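PDB 3LYX: sensory box/GGDEF domain protein from Colwellia psychrerythraea, which probably senses a signal through this N-terminal PAS domain and relays it to a GGDEF domain, the kind that makes cyclic di-GMP. Local coordinates for residues 68-82 against 91-103. Numbering follows the deposited sequence.
Sequences VISAVENQGKWTGEI and IGWIESMCVPIYG
Val68, in helix 61-75, sets its CG1 3.9 Å from SG of Cys98. Its CG2 lies over the centre of one face of the Trp78 ring. Val72 CG1 slides past Pro100 CD. Gly76, at a positive phi (83°) where a CB would jam against the preceding carbonyl O, sets its own O 3.3 Å from CD of Pro100. Lys77 lies beside Val99, its CE 3.7 Å from Val99 CG1. Trp78 N to Cys98 O and Cys98 N to Trp78 O are backbone hydrogen bonds that start the antiparallel pairing. Trp78 CG, anti to the backbone N (chi1 172°), swings the indole along the strand, and Ser96 OG meets its edge 3.4 Å from CZ3. The hydroxyl's hydrogen bond goes to Asn115 OD1. With an alanine at Trp78, Val68 CG2 would probably lose the ring face it rests on and a gap open beside Ser96 and Cys98. Strands 78-85, outermost within the chain, and 91-102 form a beta hairpin of the PAS fold's antiparallel sheet; helix 61-75 leads into it. Thr79 points to the other side, its CG2 3.8 Å from Met97 CG; Met97 also packs on Tyr15 of the second subunit. Gly80 shares two backbone hydrogen bonds with Ser96, and its N lies over the Trp78 face not taken by Val68. A water donates to Glu81 OE2 and Glu95 OE2, probably easing repulsion if both are charged. The Trp93 ring turns its edge to Glu81 O, 3.4 Å from CZ3. Ile82 exchanges two backbone hydrogen bonds with Ile94, their CG1 atoms touch at 3.8 Å, and the pairing runs on to Met84 and Gly92.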
ATOM      1  N   VAL B  68     -20.407  -8.128  -0.354  1.00 33.97           N
ATOM      2  CA  VAL B  68     -19.132  -8.268  -1.059  1.00 35.73           C
ATOM      3  C   VAL B  68     -19.308  -9.123  -2.309  1.00 36.26           C
ATOM      4  O   VAL B  68     -18.979  -8.696  -3.422  1.00 37.18           O
ATOM      5  CB  VAL B  68     -18.054  -8.919  -0.155  1.00 35.34           C
ATOM      6  CG1 VAL B  68     -16.768  -9.139  -0.948  1.00 36.21           C
ATOM      7  CG2 VAL B  68     -17.780  -8.032   1.043  1.00 34.59           C
ATOM      8  N   ILE B  69     -19.831 -10.332  -2.114  1.00 36.86           N
ATOM      9  CA  ILE B  69     -20.072 -11.257  -3.217  1.00 38.46           C
ATOM     10  C   ILE B  69     -20.966 -10.587  -4.254  1.00 38.36           C
ATOM     11  O   ILE B  69     -20.677 -10.604  -5.458  1.00 35.47           O
ATOM     12  CB  ILE B  69     -20.765 -12.558  -2.715  1.00 41.20           C
ATOM     13  CG1 ILE B  69     -19.735 -13.497  -2.083  1.00 42.32           C
ATOM     14  CG2 ILE B  69     -21.466 -13.269  -3.874  1.00 42.67           C
ATOM     15  CD1 ILE B  69     -18.979 -12.906  -0.919  1.00 43.98           C
ATOM     16  N   SER B  70     -22.055  -9.992  -3.778  1.00 36.89           N
ATOM     17  CA  SER B  70     -22.999  -9.322  -4.654  1.00 39.39           C
ATOM     18  C   SER B  70     -22.332  -8.217  -5.464  1.00 40.50           C
ATOM     19  O   SER B  70     -22.537  -8.107  -6.675  1.00 41.10           O
ATOM     20  CB  SER B  70     -24.148  -8.734  -3.832  1.00 39.81           C
ATOM     21  OG  SER B  70     -25.140  -8.185  -4.676  1.00 41.49           O
ATOM     22  N   ALA B  71     -21.536  -7.392  -4.790  1.00 40.24           N
ATOM     23  CA  ALA B  71     -20.844  -6.292  -5.452  1.00 39.70           C
ATOM     24  C   ALA B  71     -19.838  -6.801  -6.488  1.00 39.23           C
ATOM     25  O   ALA B  71     -19.770  -6.288  -7.605  1.00 38.56           O
ATOM     26  CB  ALA B  71     -20.138  -5.423  -4.413  1.00 42.15           C
ATOM     27  N   VAL B  72     -19.061  -7.812  -6.116  1.00 38.86           N
ATOM     28  CA  VAL B  72     -18.063  -8.386  -7.015  1.00 39.24           C
ATOM     29  C   VAL B  72     -18.705  -8.994  -8.268  1.00 39.45           C
ATOM     30  O   VAL B  72     -18.204  -8.803  -9.379  1.00 38.80           O
ATOM     31  CB  VAL B  72     -17.213  -9.451  -6.273  1.00 39.31           C
ATOM     32  CG1 VAL B  72     -16.308 -10.193  -7.249  1.00 37.98           C
ATOM     33  CG2 VAL B  72     -16.364  -8.765  -5.202  1.00 37.89           C
ATOM     34  N   GLU B  73     -19.819  -9.705  -8.096  1.00 39.38           N
ATOM     35  CA  GLU B  73     -20.517 -10.316  -9.229  1.00 41.17           C
ATOM     36  C   GLU B  73     -21.027  -9.263 -10.213  1.00 41.58           C
ATOM     37  O   GLU B  73     -21.042  -9.492 -11.418  1.00 41.26           O
ATOM     38  CB  GLU B  73     -21.723 -11.137  -8.760  1.00 42.14           C
ATOM     39  CG  GLU B  73     -21.436 -12.299  -7.828  1.00 43.85           C
ATOM     40  CD  GLU B  73     -22.706 -13.087  -7.508  1.00 47.20           C
ATOM     41  OE1 GLU B  73     -23.719 -12.457  -7.132  1.00 46.91           O
ATOM     42  OE2 GLU B  73     -22.694 -14.332  -7.633  1.00 48.75           O
ATOM     43  N   ASN B  74     -21.453  -8.117  -9.692  1.00 42.05           N
ATOM     44  CA  ASN B  74     -21.985  -7.041 -10.522  1.00 43.21           C
ATOM     45  C   ASN B  74     -20.937  -6.094 -11.087  1.00 43.68           C
ATOM     46  O   ASN B  74     -20.879  -5.879 -12.296  1.00 42.87           O
ATOM     47  CB  ASN B  74     -22.997  -6.208  -9.731  1.00 46.54           C
ATOM     48  CG  ASN B  74     -24.292  -6.947  -9.463  1.00 48.14           C
ATOM     49  OD1 ASN B  74     -25.107  -6.505  -8.653  1.00 51.08           O
ATOM     50  ND2 ASN B  74     -24.496  -8.066 -10.148  1.00 49.59           N
ATOM     51  N   GLN B  75     -20.126  -5.512 -10.208  1.00 42.45           N
ATOM     52  CA  GLN B  75     -19.103  -4.558 -10.632  1.00 42.88           C
ATOM     53  C   GLN B  75     -17.682  -5.109 -10.656  1.00 41.38           C
ATOM     54  O   GLN B  75     -16.779  -4.471 -11.202  1.00 42.87           O
ATOM     55  CB  GLN B  75     -19.133  -3.314  -9.737  1.00 45.31           C
ATOM     56  CG  GLN B  75     -20.416  -2.507  -9.813  1.00 47.54           C
ATOM     57  CD  GLN B  75     -20.707  -2.011 -11.216  1.00 48.97           C
ATOM     58  OE1 GLN B  75     -19.900  -1.298 -11.816  1.00 50.40           O
ATOM     59  NE2 GLN B  75     -21.867  -2.388 -11.749  1.00 48.89           N
ATOM     60  N   GLY B  76     -17.478  -6.278 -10.061  1.00 39.41           N
ATOM     61  CA  GLY B  76     -16.149  -6.857 -10.040  1.00 36.78           C
ATOM     62  C   GLY B  76     -15.312  -6.275  -8.920  1.00 37.48           C
ATOM     63  O   GLY B  76     -14.112  -6.524  -8.828  1.00 38.96           O
ATOM     64  N   LYS B  77     -15.956  -5.494  -8.062  1.00 37.55           N
ATOM     65  CA  LYS B  77     -15.288  -4.870  -6.932  1.00 36.35           C
ATOM     66  C   LYS B  77     -16.311  -4.498  -5.866  1.00 35.61           C
ATOM     67  O   LYS B  77     -17.497  -4.343  -6.155  1.00 36.39           O
ATOM     68  CB  LYS B  77     -14.556  -3.599  -7.378  1.00 37.70           C
ATOM     69  CG  LYS B  77     -14.102  -2.720  -6.215  1.00 40.08           C
ATOM     70  CD  LYS B  77     -13.463  -1.410  -6.663  1.00 42.84           C
ATOM     71  CE  LYS B  77     -12.210  -1.645  -7.488  1.00 45.71           C
ATOM     72  NZ  LYS B  77     -11.494  -0.365  -7.759  1.00 48.85           N
ATOM     73  N   TRP B  78     -15.846  -4.359  -4.632  1.00 33.27           N
ATOM     74  CA  TRP B  78     -16.711  -3.962  -3.532  1.00 30.26           C
ATOM     75  C   TRP B  78     -16.005  -2.910  -2.682  1.00 30.47           C
ATOM     76  O   TRP B  78     -14.804  -3.009  -2.433  1.00 28.68           O
ATOM     77  CB  TRP B  78     -17.041  -5.153  -2.636  1.00 29.95           C
ATOM     78  CG  TRP B  78     -17.774  -4.753  -1.387  1.00 28.70           C
ATOM     79  CD1 TRP B  78     -19.124  -4.605  -1.238  1.00 26.00           C
ATOM     80  CD2 TRP B  78     -17.190  -4.416  -0.120  1.00 29.21           C
ATOM     81  NE1 TRP B  78     -19.421  -4.202   0.047  1.00 29.31           N
ATOM     82  CE2 TRP B  78     -18.250  -4.078   0.754  1.00 29.13           C
ATOM     83  CE3 TRP B  78     -15.871  -4.370   0.362  1.00 29.31           C
ATOM     84  CZ2 TRP B  78     -18.033  -3.696   2.087  1.00 28.00           C
ATOM     85  CZ3 TRP B  78     -15.654  -3.991   1.691  1.00 28.47           C
ATOM     86  CH2 TRP B  78     -16.734  -3.660   2.537  1.00 28.42           C
ATOM     87  N   THR B  79     -16.749  -1.901  -2.249  1.00 28.99           N
ATOM     88  CA  THR B  79     -16.197  -0.870  -1.381  1.00 31.16           C
ATOM     89  C   THR B  79     -17.282  -0.552  -0.368  1.00 31.10           C
ATOM     90  O   THR B  79     -18.467  -0.615  -0.683  1.00 30.34           O
ATOM     91  CB  THR B  79     -15.838   0.424  -2.149  1.00 33.51           C
ATOM     92  OG1 THR B  79     -17.031   1.004  -2.687  1.00 35.83           O
ATOM     93  CG2 THR B  79     -14.859   0.129  -3.283  1.00 31.38           C
ATOM     94  N   GLY B  80     -16.886  -0.225   0.852  1.00 30.38           N
ATOM     95  CA  GLY B  80     -17.870   0.095   1.865  1.00 31.09           C
ATOM     96  C   GLY B  80     -17.203   0.509   3.154  1.00 31.38           C
ATOM     97  O   GLY B  80     -16.002   0.331   3.315  1.00 30.45           O
ATOM     98  N   GLU B  81     -17.984   1.089   4.056  1.00 31.38           N
ATOM     99  CA  GLU B  81     -17.493   1.521   5.355  1.00 32.10           C
ATOM    100  C   GLU B  81     -18.178   0.595   6.332  1.00 31.60           C
ATOM    101  O   GLU B  81     -19.391   0.663   6.526  1.00 31.82           O
ATOM    102  CB  GLU B  81     -17.889   2.968   5.619  1.00 32.93           C
ATOM    103  CG  GLU B  81     -17.039   3.976   4.871  1.00 35.95           C
ATOM    104  CD  GLU B  81     -17.636   5.366   4.912  1.00 37.00           C
ATOM    105  OE1 GLU B  81     -18.131   5.777   5.982  1.00 37.51           O
ATOM    106  OE2 GLU B  81     -17.609   6.048   3.871  1.00 42.79           O
ATOM    107  N   ILE B  82     -17.388  -0.281   6.935  1.00 30.94           N
ATOM    108  CA  ILE B  82     -17.911  -1.283   7.848  1.00 28.04           C
ATOM    109  C   ILE B  82     -17.271  -1.224   9.227  1.00 29.38           C
ATOM    110  O   ILE B  82     -16.245  -0.574   9.417  1.00 27.53           O
ATOM    111  CB  ILE B  82     -17.667  -2.685   7.248  1.00 28.02           C
ATOM    112  CG1 ILE B  82     -16.165  -2.868   6.979  1.00 23.35           C
ATOM    113  CG2 ILE B  82     -18.447  -2.833   5.933  1.00 23.28           C
ATOM    114  CD1 ILE B  82     -15.781  -4.235   6.449  1.00 24.08           C
ATOM    115  N   ILE B  91     -14.261  -1.819  19.173  1.00 43.49           N
ATOM    116  CA  ILE B  91     -14.874  -1.745  17.855  1.00 44.24           C
ATOM    117  C   ILE B  91     -14.564  -0.408  17.194  1.00 44.11           C
ATOM    118  O   ILE B  91     -14.414   0.609  17.870  1.00 44.70           O
ATOM    119  CB  ILE B  91     -16.414  -1.913  17.943  1.00 45.29           C
ATOM    120  CG1 ILE B  91     -16.775  -3.352  18.327  1.00 44.79           C
ATOM    121  CG2 ILE B  91     -17.051  -1.578  16.608  1.00 44.76           C
ATOM    122  CD1 ILE B  91     -16.271  -3.790  19.686  1.00 48.72           C
ATOM    123  N   GLY B  92     -14.466  -0.416  15.870  1.00 44.10           N
ATOM    124  CA  GLY B  92     -14.183   0.804  15.141  1.00 41.17           C
ATOM    125  C   GLY B  92     -14.730   0.713  13.733  1.00 39.65           C
ATOM    126  O   GLY B  92     -15.357  -0.281  13.381  1.00 39.91           O
ATOM    127  N   TRP B  93     -14.521   1.753  12.932  1.00 38.61           N
ATOM    128  CA  TRP B  93     -14.991   1.742  11.550  1.00 37.11           C
ATOM    129  C   TRP B  93     -13.802   1.876  10.616  1.00 35.82           C
ATOM    130  O   TRP B  93     -12.813   2.530  10.946  1.00 37.11           O
ATOM    131  CB  TRP B  93     -15.979   2.883  11.280  1.00 38.65           C
ATOM    132  CG  TRP B  93     -17.304   2.720  11.946  1.00 38.34           C
ATOM    133  CD1 TRP B  93     -17.617   3.018  13.240  1.00 39.71           C
ATOM    134  CD2 TRP B  93     -18.494   2.185  11.358  1.00 39.86           C
ATOM    135  NE1 TRP B  93     -18.929   2.703  13.496  1.00 39.79           N
ATOM    136  CE2 TRP B  93     -19.491   2.188  12.358  1.00 38.82           C
ATOM    137  CE3 TRP B  93     -18.816   1.702  10.082  1.00 38.22           C
ATOM    138  CZ2 TRP B  93     -20.788   1.723  12.124  1.00 39.03           C
ATOM    139  CZ3 TRP B  93     -20.105   1.240   9.850  1.00 38.56           C
ATOM    140  CH2 TRP B  93     -21.074   1.254  10.866  1.00 39.11           C
ATOM    141  N   ILE B  94     -13.905   1.250   9.448  1.00 33.21           N
ATOM    142  CA  ILE B  94     -12.839   1.295   8.456  1.00 31.03           C
ATOM    143  C   ILE B  94     -13.423   1.500   7.068  1.00 32.10           C
ATOM    144  O   ILE B  94     -14.587   1.185   6.813  1.00 34.67           O
ATOM    145  CB  ILE B  94     -12.039  -0.025   8.420  1.00 30.06           C
ATOM    146  CG1 ILE B  94     -12.994  -1.200   8.188  1.00 27.07           C
ATOM    147  CG2 ILE B  94     -11.304  -0.243   9.736  1.00 26.40           C
ATOM    148  CD1 ILE B  94     -12.300  -2.535   8.020  1.00 24.66           C
ATOM    149  N   GLU B  95     -12.615   2.060   6.181  1.00 31.33           N
ATOM    150  CA  GLU B  95     -13.015   2.241   4.796  1.00 31.55           C
ATOM    151  C   GLU B  95     -12.388   0.990   4.187  1.00 30.95           C
ATOM    152  O   GLU B  95     -11.192   0.749   4.354  1.00 29.67           O
ATOM    153  CB  GLU B  95     -12.386   3.505   4.201  1.00 32.70           C
ATOM    154  CG  GLU B  95     -12.452   3.550   2.677  1.00 37.09           C
ATOM    155  CD  GLU B  95     -12.146   4.928   2.116  1.00 40.40           C
ATOM    156  OE1 GLU B  95     -11.135   5.535   2.532  1.00 41.60           O
ATOM    157  OE2 GLU B  95     -12.920   5.401   1.256  1.00 41.53           O
ATOM    158  N   SER B  96     -13.191   0.188   3.503  1.00 28.53           N
ATOM    159  CA  SER B  96     -12.680  -1.057   2.949  1.00 28.66           C
ATOM    160  C   SER B  96     -13.028  -1.285   1.480  1.00 28.70           C
ATOM    161  O   SER B  96     -14.034  -0.780   0.972  1.00 27.48           O
ATOM    162  CB  SER B  96     -13.194  -2.226   3.811  1.00 25.30           C
ATOM    163  OG  SER B  96     -12.751  -3.477   3.314  1.00 23.13           O
ATOM    164  N   MET B  97     -12.177  -2.051   0.809  1.00 27.74           N
ATOM    165  CA  MET B  97     -12.362  -2.381  -0.597  1.00 29.17           C
ATOM    166  C   MET B  97     -11.948  -3.834  -0.790  1.00 26.41           C
ATOM    167  O   MET B  97     -11.014  -4.312  -0.153  1.00 27.63           O
ATOM    168  CB  MET B  97     -11.491  -1.475  -1.462  1.00 31.23           C
ATOM    169  CG  MET B  97     -11.595  -1.718  -2.955  1.00 37.14           C
ATOM    170  SD  MET B  97     -10.158  -1.007  -3.788  1.00 38.45           S
ATOM    171  CE  MET B  97      -8.992  -2.286  -3.483  1.00 40.30           C
ATOM    172  N   CYS B  98     -12.643  -4.533  -1.673  1.00 26.76           N
ATOM    173  CA  CYS B  98     -12.343  -5.931  -1.939  1.00 26.44           C
ATOM    174  C   CYS B  98     -12.479  -6.237  -3.427  1.00 25.50           C
ATOM    175  O   CYS B  98     -13.471  -5.870  -4.058  1.00 25.29           O
ATOM    176  CB  CYS B  98     -13.297  -6.829  -1.141  1.00 26.22           C
ATOM    177  SG  CYS B  98     -12.932  -8.610  -1.253  1.00 30.50           S
ATOM    178  N   VAL B  99     -11.463  -6.881  -3.989  1.00 25.84           N
ATOM    179  CA  VAL B  99     -11.494  -7.276  -5.392  1.00 25.36           C
ATOM    180  C   VAL B  99     -11.003  -8.713  -5.465  1.00 25.71           C
ATOM    181  O   VAL B  99     -10.238  -9.161  -4.611  1.00 22.49           O
ATOM    182  CB  VAL B  99     -10.613  -6.364  -6.298  1.00 25.52           C
ATOM    183  CG1 VAL B  99     -11.088  -4.920  -6.182  1.00 28.16           C
ATOM    184  CG2 VAL B  99      -9.137  -6.478  -5.924  1.00 23.61           C
ATOM    185  N   PRO B 100     -11.441  -9.460  -6.485  1.00 25.95           N
ATOM    186  CA  PRO B 100     -11.024 -10.854  -6.627  1.00 25.44           C
ATOM    187  C   PRO B 100      -9.593 -11.004  -7.113  1.00 26.30           C
ATOM    188  O   PRO B 100      -9.093 -10.162  -7.865  1.00 23.02           O
ATOM    189  CB  PRO B 100     -12.033 -11.406  -7.628  1.00 25.73           C
ATOM    190  CG  PRO B 100     -12.263 -10.247  -8.524  1.00 26.68           C
ATOM    191  CD  PRO B 100     -12.375  -9.075  -7.560  1.00 26.21           C
ATOM    192  N   ILE B 101      -8.911 -12.050  -6.650  1.00 24.50           N
ATOM    193  CA  ILE B 101      -7.561 -12.294  -7.132  1.00 25.57           C
ATOM    194  C   ILE B 101      -7.696 -13.520  -8.004  1.00 26.46           C
ATOM    195  O   ILE B 101      -8.601 -14.328  -7.804  1.00 27.42           O
ATOM    196  CB  ILE B 101      -6.541 -12.545  -5.999  1.00 26.39           C
ATOM    197  CG1 ILE B 101      -6.970 -13.732  -5.144  1.00 23.77           C
ATOM    198  CG2 ILE B 101      -6.384 -11.272  -5.174  1.00 28.27           C
ATOM    199  CD1 ILE B 101      -5.855 -14.247  -4.259  1.00 23.89           C
ATOM    200  N   TYR B 102      -6.808 -13.649  -8.978  1.00 28.00           N
ATOM    201  CA  TYR B 102      -6.863 -14.760  -9.914  1.00 30.58           C
ATOM    202  C   TYR B 102      -5.590 -15.587  -9.970  1.00 31.52           C
ATOM    203  O   TYR B 102      -4.491 -15.076  -9.756  1.00 30.88           O
ATOM    204  CB  TYR B 102      -7.177 -14.216 -11.307  1.00 31.96           C
ATOM    205  CG  TYR B 102      -8.558 -13.635 -11.404  1.00 35.40           C
ATOM    206  CD1 TYR B 102      -9.595 -14.364 -11.969  1.00 34.98           C
ATOM    207  CD2 TYR B 102      -8.844 -12.374 -10.869  1.00 36.76           C
ATOM    208  CE1 TYR B 102     -10.891 -13.860 -12.005  1.00 37.56           C
ATOM    209  CE2 TYR B 102     -10.140 -11.860 -10.894  1.00 38.98           C
ATOM    210  CZ  TYR B 102     -11.155 -12.611 -11.464  1.00 37.98           C
ATOM    211  OH  TYR B 102     -12.435 -12.115 -11.491  1.00 40.69           O
ATOM    212  N   GLY B 103      -5.757 -16.870 -10.268  1.00 33.64           N
ATOM    213  CA  GLY B 103      -4.624 -17.768 -10.368  1.00 35.62           C
ATOM    214  C   GLY B 103      -3.927 -17.614 -11.707  1.00 38.82           C
ATOM    215  O   GLY B 103      -3.922 -16.536 -12.301  1.00 39.10           O
TER
HETATM  216  O   HOH W   1     -15.314   5.875   2.208  1.00 38.03           O